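Local coordinates for protein putative 4-hydroxybenzoyl-CoA thioesterase (Geobacillus stearothermophilus, PDB 2OIW) that probably hydrolyses acyl-CoA thioesters, possibly 4-hydroxybenzoyl-CoA, with a hot-dog fold, at residues G77-E91 with P118-W132. Sequence-based numbering, arbitrary orientation.
Sequences GIERIGNTSLTIYEE and PIPDDIRVKLREHVW
Arg124 reaches from the helix 121-128 to the turn at 82-84 and takes hold of two successive backbone carbonyls. Its NH1 lies 2.8 Å from Gly82 O in a nearly straight bond in the guanidinium plane, while NH2 meets Asn83 O at 2.7 Å, on a carbonyl lone pair but more bent, at 135°. Asn83 O takes a second hydrogen bond from Ile119 N, which ties the start of the 118-132 segment to the same turn. An extended side chain from CG to NE carries the guanidinium this far, and Ile119 CB lies against one of its faces. A methionine here would probably deprive Gly82 O and Asn83 O of the guanidinium donors, leaving the turn less firmly tied to the helix.

Next to this polar grip, Ile81 lays CD1 3.7 Å from Leu127 CB and turns CG2 to Ile119 CD1. Leu127 CD2 touches both Leu86 CD1 and Ile78 CD1, and the C-terminal helix packs over one end of the antiparallel hairpin of the hot-dog sheet. The hairpin carries a classic beta bulge, where the backbone N of Glu79 and that of Arg80 both donate to Thr87 O.

Beyond the helix the chain meets the strand at Ile78 in a single beta bridge around Val131: Ile78 N bonds His130 O at 3.0 Å, and Trp132 N bonds Ile78 O from above the carbonyl plane. With CG anti to the backbone N (chi1 -179°), the Trp132 indole reaches past Gly77, whose N lies at its edge, to Tyr89. The Tyr89 edge points at the six-membered ring of Trp132 in a T-shaped stack, centroids 4.8 Å apart and planes at 77°. Tyr89 OH in turn bonds Glu91 OE2 at 2.7 Å, and Glu91 CD lies 3.6 Å from Trp132 CH2; His93 holds Glu91 OE1.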
loop_
_atom_site.group_PDB
_atom_site.type_symbol
_atom_site.label_atom_id
_atom_site.label_comp_id
_atom_site.label_asym_id
_atom_site.label_seq_id
_atom_site.Cartn_x
_atom_site.Cartn_y
_atom_site.Cartn_z
ATOM N N GLY A 77 22.274 -1.195 -7.214
ATOM C CA GLY A 77 23.640 -1.694 -7.219
ATOM C C GLY A 77 24.110 -1.904 -5.800
ATOM O O GLY A 77 23.421 -1.522 -4.841
ATOM N N ILE A 78 25.301 -2.481 -5.677
ATOM C CA ILE A 78 25.918 -2.730 -4.388
ATOM C C ILE A 78 26.982 -1.669 -4.118
ATOM O O ILE A 78 27.957 -1.577 -4.856
ATOM C CB ILE A 78 26.550 -4.153 -4.354
ATOM C CG1 ILE A 78 25.489 -5.242 -4.647
ATOM C CG2 ILE A 78 27.314 -4.404 -3.019
ATOM C CD1 ILE A 78 24.384 -5.303 -3.588
ATOM N N GLU A 79 26.796 -0.857 -3.076
ATOM C CA GLU A 79 27.832 0.128 -2.725
ATOM C C GLU A 79 28.914 -0.440 -1.784
ATOM O O GLU A 79 30.076 -0.039 -1.849
ATOM C CB GLU A 79 27.228 1.382 -2.102
ATOM C CG GLU A 79 28.257 2.487 -1.923
ATOM C CD GLU A 79 27.737 3.713 -1.182
ATOM O OE1 GLU A 79 26.975 3.553 -0.200
ATOM O OE2 GLU A 79 28.133 4.845 -1.570
ATOM N N ARG A 80 28.528 -1.350 -0.896
ATOM C CA ARG A 80 29.495 -2.016 -0.035
ATOM C C ARG A 80 29.024 -3.431 0.248
ATOM O O ARG A 80 27.863 -3.658 0.546
ATOM C CB ARG A 80 29.676 -1.226 1.266
ATOM C CG ARG A 80 30.843 -1.681 2.127
ATOM C CD ARG A 80 30.670 -1.078 3.501
ATOM N NE ARG A 80 31.955 -0.898 4.161
ATOM C CZ ARG A 80 32.522 -1.812 4.938
ATOM N NH1 ARG A 80 31.904 -2.967 5.155
ATOM N NH2 ARG A 80 33.693 -1.569 5.499
ATOM N N ILE A 81 29.935 -4.391 0.130
ATOM C CA ILE A 81 29.684 -5.750 0.621
ATOM C C ILE A 81 30.384 -5.865 1.964
ATOM O O ILE A 81 31.601 -5.829 2.024
ATOM C CB ILE A 81 30.218 -6.841 -0.348
ATOM C CG1 ILE A 81 29.703 -6.585 -1.778
ATOM C CG2 ILE A 81 29.801 -8.240 0.146
ATOM C CD1 ILE A 81 30.367 -7.413 -2.910
ATOM N N GLY A 82 29.615 -5.944 3.047
ATOM C CA GLY A 82 30.215 -6.028 4.370
ATOM C C GLY A 82 30.442 -7.483 4.754
ATOM O O GLY A 82 30.489 -8.357 3.905
ATOM N N ASN A 83 30.562 -7.757 6.046
ATOM C CA ASN A 83 30.734 -9.127 6.498
ATOM C C ASN A 83 29.415 -9.881 6.477
ATOM O O ASN A 83 29.297 -10.884 5.798
ATOM C CB ASN A 83 31.383 -9.170 7.894
ATOM C CG ASN A 83 31.781 -10.567 8.306
ATOM O OD1 ASN A 83 32.263 -11.357 7.496
ATOM N ND2 ASN A 83 31.593 -10.878 9.580
ATOM N N THR A 84 28.426 -9.377 7.221
ATOM C CA THR A 84 27.110 -10.003 7.318
ATOM C C THR A 84 26.056 -9.086 6.703
ATOM O O THR A 84 24.856 -9.405 6.728
ATOM C CB THR A 84 26.702 -10.227 8.791
ATOM O OG1 THR A 84 26.479 -8.954 9.407
ATOM C CG2 THR A 84 27.772 -10.985 9.550
ATOM N N SER A 85 26.507 -7.940 6.188
ATOM C CA SER A 85 25.616 -6.928 5.633
ATOM C C SER A 85 25.996 -6.492 4.243
ATOM O O SER A 85 27.072 -6.811 3.756
ATOM C CB SER A 85 25.508 -5.691 6.555
ATOM O OG SER A 85 26.771 -5.105 6.762
ATOM N N LEU A 86 25.093 -5.778 3.595
ATOM C CA LEU A 86 25.449 -5.141 2.352
ATOM C C LEU A 86 24.717 -3.826 2.276
ATOM O O LEU A 86 23.646 -3.669 2.843
ATOM C CB LEU A 86 25.189 -6.073 1.144
ATOM C CG LEU A 86 23.842 -6.227 0.447
ATOM C CD1 LEU A 86 23.840 -7.515 -0.403
ATOM C CD2 LEU A 86 22.706 -6.282 1.424
ATOM N N THR A 87 25.352 -2.855 1.647
ATOM C CA THR A 87 24.805 -1.513 1.536
ATOM C C THR A 87 24.527 -1.342 0.057
ATOM O O THR A 87 25.452 -1.423 -0.796
ATOM C CB THR A 87 25.797 -0.476 2.037
ATOM O OG1 THR A 87 26.156 -0.798 3.391
ATOM C CG2 THR A 87 25.211 0.920 1.961
ATOM N N ILE A 88 23.249 -1.113 -0.227
ATOM C CA ILE A 88 22.760 -0.944 -1.564
ATOM C C ILE A 88 22.693 0.540 -1.923
ATOM O O ILE A 88 22.248 1.363 -1.116
ATOM C CB ILE A 88 21.356 -1.550 -1.637
ATOM C CG1 ILE A 88 21.406 -3.084 -1.485
ATOM C CG2 ILE A 88 20.618 -1.094 -2.872
ATOM C CD1 ILE A 88 20.043 -3.677 -1.186
ATOM N N TYR A 89 23.133 0.877 -3.132
ATOM C CA TYR A 89 22.871 2.184 -3.689
ATOM C C TYR A 89 21.810 2.026 -4.789
ATOM O O TYR A 89 21.874 1.080 -5.566
ATOM C CB TYR A 89 24.149 2.862 -4.225
ATOM C CG TYR A 89 23.840 4.219 -4.793
ATOM C CD1 TYR A 89 23.539 5.285 -3.958
ATOM C CD2 TYR A 89 23.780 4.418 -6.171
ATOM C CE1 TYR A 89 23.212 6.532 -4.478
ATOM C CE2 TYR A 89 23.457 5.631 -6.692
ATOM C CZ TYR A 89 23.176 6.690 -5.851
ATOM O OH TYR A 89 22.848 7.908 -6.390
ATOM N N GLU A 90 20.847 2.936 -4.858
ATOM C CA GLU A 90 19.717 2.768 -5.785
ATOM C C GLU A 90 19.174 4.108 -6.258
ATOM O O GLU A 90 19.246 5.123 -5.527
ATOM C CB GLU A 90 18.608 1.900 -5.136
ATOM C CG GLU A 90 18.299 2.321 -3.684
ATOM C CD GLU A 90 17.862 1.186 -2.759
ATOM O OE1 GLU A 90 17.547 0.059 -3.244
ATOM O OE2 GLU A 90 17.822 1.445 -1.518
ATOM N N GLU A 91 18.634 4.121 -7.476
ATOM C CA GLU A 91 18.088 5.345 -8.051
ATOM C C GLU A 91 16.807 5.022 -8.806
ATOM O O GLU A 91 16.670 3.934 -9.351
ATOM C CB GLU A 91 19.086 5.976 -9.034
ATOM C CG GLU A 91 20.286 6.605 -8.408
ATOM C CD GLU A 91 21.178 7.294 -9.412
ATOM O OE1 GLU A 91 20.891 7.204 -10.635
ATOM O OE2 GLU A 91 22.187 7.904 -8.977
ATOM N N PRO A 118 27.840 -14.283 8.086
ATOM C CA PRO A 118 28.773 -13.916 7.031
ATOM C C PRO A 118 28.293 -14.425 5.673
ATOM O O PRO A 118 28.088 -15.642 5.478
ATOM C CB PRO A 118 30.074 -14.599 7.468
ATOM C CG PRO A 118 30.017 -14.523 8.971
ATOM C CD PRO A 118 28.539 -14.727 9.312
ATOM N N ILE A 119 28.079 -13.476 4.766
ATOM C CA ILE A 119 27.631 -13.770 3.422
ATOM C C ILE A 119 28.504 -14.880 2.832
ATOM O O ILE A 119 29.716 -14.743 2.789
ATOM C CB ILE A 119 27.713 -12.512 2.556
ATOM C CG1 ILE A 119 26.859 -11.399 3.179
ATOM C CG2 ILE A 119 27.338 -12.829 1.117
ATOM C CD1 ILE A 119 26.932 -10.069 2.455
ATOM N N PRO A 120 27.900 -16.014 2.431
ATOM C CA PRO A 120 28.753 -17.084 1.882
ATOM C C PRO A 120 29.531 -16.618 0.641
ATOM O O PRO A 120 29.070 -15.735 -0.097
ATOM C CB PRO A 120 27.751 -18.199 1.520
ATOM C CG PRO A 120 26.542 -17.930 2.359
ATOM C CD PRO A 120 26.482 -16.408 2.494
ATOM N N ASP A 121 30.695 -17.221 0.420
ATOM C CA ASP A 121 31.602 -16.776 -0.640
ATOM C C ASP A 121 30.989 -16.797 -2.043
ATOM O O ASP A 121 31.203 -15.849 -2.821
ATOM C CB ASP A 121 32.934 -17.536 -0.597
ATOM C CG ASP A 121 34.033 -16.747 0.108
ATOM O OD1 ASP A 121 34.051 -15.494 0.020
ATOM O OD2 ASP A 121 34.902 -17.382 0.736
ATOM N N ASP A 122 30.217 -17.847 -2.354
ATOM C CA ASP A 122 29.598 -17.957 -3.674
ATOM C C ASP A 122 28.760 -16.689 -3.973
ATOM O O ASP A 122 28.839 -16.121 -5.074
ATOM C CB ASP A 122 28.840 -19.309 -3.876
ATOM C CG ASP A 122 27.466 -19.376 -3.144
ATOM O OD1 ASP A 122 27.400 -19.967 -2.043
ATOM O OD2 ASP A 122 26.438 -18.873 -3.673
ATOM N N ILE A 123 28.024 -16.211 -2.964
ATOM C CA ILE A 123 27.219 -14.995 -3.084
ATOM C C ILE A 123 28.087 -13.746 -3.286
ATOM O O ILE A 123 27.746 -12.879 -4.092
ATOM C CB ILE A 123 26.339 -14.763 -1.817
ATOM C CG1 ILE A 123 25.558 -16.018 -1.448
ATOM C CG2 ILE A 123 25.437 -13.555 -1.997
ATOM C CD1 ILE A 123 24.191 -16.037 -1.954
ATOM N N ARG A 124 29.186 -13.651 -2.527
ATOM C CA ARG A 124 30.098 -12.494 -2.599
ATOM C C ARG A 124 30.600 -12.285 -4.018
ATOM O O ARG A 124 30.593 -11.173 -4.538
ATOM C CB ARG A 124 31.298 -12.692 -1.673
ATOM C CG ARG A 124 30.990 -12.533 -0.210
ATOM C CD ARG A 124 32.253 -12.629 0.661
ATOM N NE ARG A 124 31.840 -12.767 2.051
ATOM C CZ ARG A 124 31.493 -11.752 2.839
ATOM N NH1 ARG A 124 31.554 -10.485 2.396
ATOM N NH2 ARG A 124 31.092 -12.007 4.076
ATOM N N VAL A 125 31.046 -13.381 -4.631
ATOM C CA VAL A 125 31.467 -13.373 -6.029
ATOM C C VAL A 125 30.373 -12.805 -6.934
ATOM O O VAL A 125 30.638 -11.921 -7.764
ATOM C CB VAL A 125 31.831 -14.780 -6.513
ATOM C CG1 VAL A 125 32.505 -14.707 -7.889
ATOM C CG2 VAL A 125 32.724 -15.469 -5.499
ATOM N N LYS A 126 29.153 -13.313 -6.768
ATOM C CA LYS A 126 27.995 -12.836 -7.546
ATOM C C LYS A 126 27.703 -11.341 -7.335
ATOM O O LYS A 126 27.463 -10.593 -8.296
ATOM C CB LYS A 126 26.755 -13.680 -7.220
ATOM C CG LYS A 126 26.981 -15.172 -7.473
ATOM C CD LYS A 126 25.696 -15.955 -7.561
ATOM C CE LYS A 126 25.879 -17.098 -8.549
ATOM N NZ LYS A 126 26.260 -16.594 -9.922
ATOM N N LEU A 127 27.758 -10.919 -6.073
ATOM C CA LEU A 127 27.539 -9.523 -5.696
ATOM C C LEU A 127 28.610 -8.573 -6.235
ATOM O O LEU A 127 28.288 -7.466 -6.654
ATOM C CB LEU A 127 27.452 -9.405 -4.173
ATOM C CG LEU A 127 26.274 -10.063 -3.448
ATOM C CD1 LEU A 127 26.548 -10.161 -1.943
ATOM C CD2 LEU A 127 24.972 -9.317 -3.730
ATOM N N ARG A 128 29.876 -9.018 -6.230
ATOM C CA ARG A 128 31.012 -8.196 -6.691
ATOM C C ARG A 128 30.825 -7.721 -8.136
ATOM O O ARG A 128 31.374 -6.699 -8.554
ATOM C CB ARG A 128 32.346 -8.964 -6.600
ATOM C CG ARG A 128 33.049 -8.999 -5.236
ATOM C CD ARG A 128 34.163 -10.082 -5.230
ATOM N NE ARG A 128 34.389 -10.600 -3.876
ATOM C CZ ARG A 128 34.941 -11.772 -3.574
ATOM N NH1 ARG A 128 35.355 -12.602 -4.529
ATOM N NH2 ARG A 128 35.082 -12.114 -2.298
ATOM N N GLU A 129 30.054 -8.480 -8.904
ATOM C CA GLU A 129 29.847 -8.144 -10.296
ATOM C C GLU A 129 28.600 -7.288 -10.481
ATOM O O GLU A 129 28.160 -7.074 -11.606
ATOM C CB GLU A 129 29.833 -9.412 -11.174
ATOM C CG GLU A 129 31.075 -9.604 -12.110
ATOM C CD GLU A 129 32.438 -9.374 -11.442
ATOM O OE1 GLU A 129 32.733 -10.004 -10.391
ATOM O OE2 GLU A 129 33.235 -8.568 -11.987
ATOM N N HIS A 130 28.033 -6.802 -9.376
ATOM C CA HIS A 130 26.974 -5.787 -9.441
ATOM C C HIS A 130 27.299 -4.578 -8.556
ATOM O O HIS A 130 26.410 -3.941 -8.008
ATOM C CB HIS A 130 25.599 -6.380 -9.103
ATOM C CG HIS A 130 25.196 -7.521 -9.986
ATOM N ND1 HIS A 130 24.871 -7.357 -11.313
ATOM C CD2 HIS A 130 25.068 -8.843 -9.729
ATOM C CE1 HIS A 130 24.563 -8.529 -11.839
ATOM N NE2 HIS A 130 24.674 -9.449 -10.899
ATOM N N VAL A 131 28.586 -4.254 -8.431
ATOM C CA VAL A 131 29.004 -3.127 -7.600
ATOM C C VAL A 131 28.764 -1.793 -8.333
ATOM O O VAL A 131 29.074 -1.657 -9.526
ATOM C CB VAL A 131 30.472 -3.283 -7.131
ATOM C CG1 VAL A 131 30.966 -2.031 -6.425
ATOM C CG2 VAL A 131 30.585 -4.477 -6.211
ATOM N N TRP A 132 28.188 -0.833 -7.608
ATOM C CA TRP A 132 27.893 0.497 -8.131
ATOM C C TRP A 132 28.177 1.522 -7.041
ATOM O O TRP A 132 27.498 1.547 -5.991
ATOM C CB TRP A 132 26.433 0.587 -8.591
ATOM C CG TRP A 132 25.992 1.917 -9.180
ATOM C CD1 TRP A 132 26.783 2.877 -9.774
ATOM C CD2 TRP A 132 24.642 2.399 -9.273
ATOM N NE1 TRP A 132 26.005 3.935 -10.201
ATOM C CE2 TRP A 132 24.689 3.664 -9.914
ATOM C CE3 TRP A 132 23.398 1.891 -8.868
ATOM C CZ2 TRP A 132 23.535 4.426 -10.157
ATOM C CZ3 TRP A 132 22.253 2.652 -9.107
ATOM C CH2 TRP A 132 22.332 3.904 -9.745
#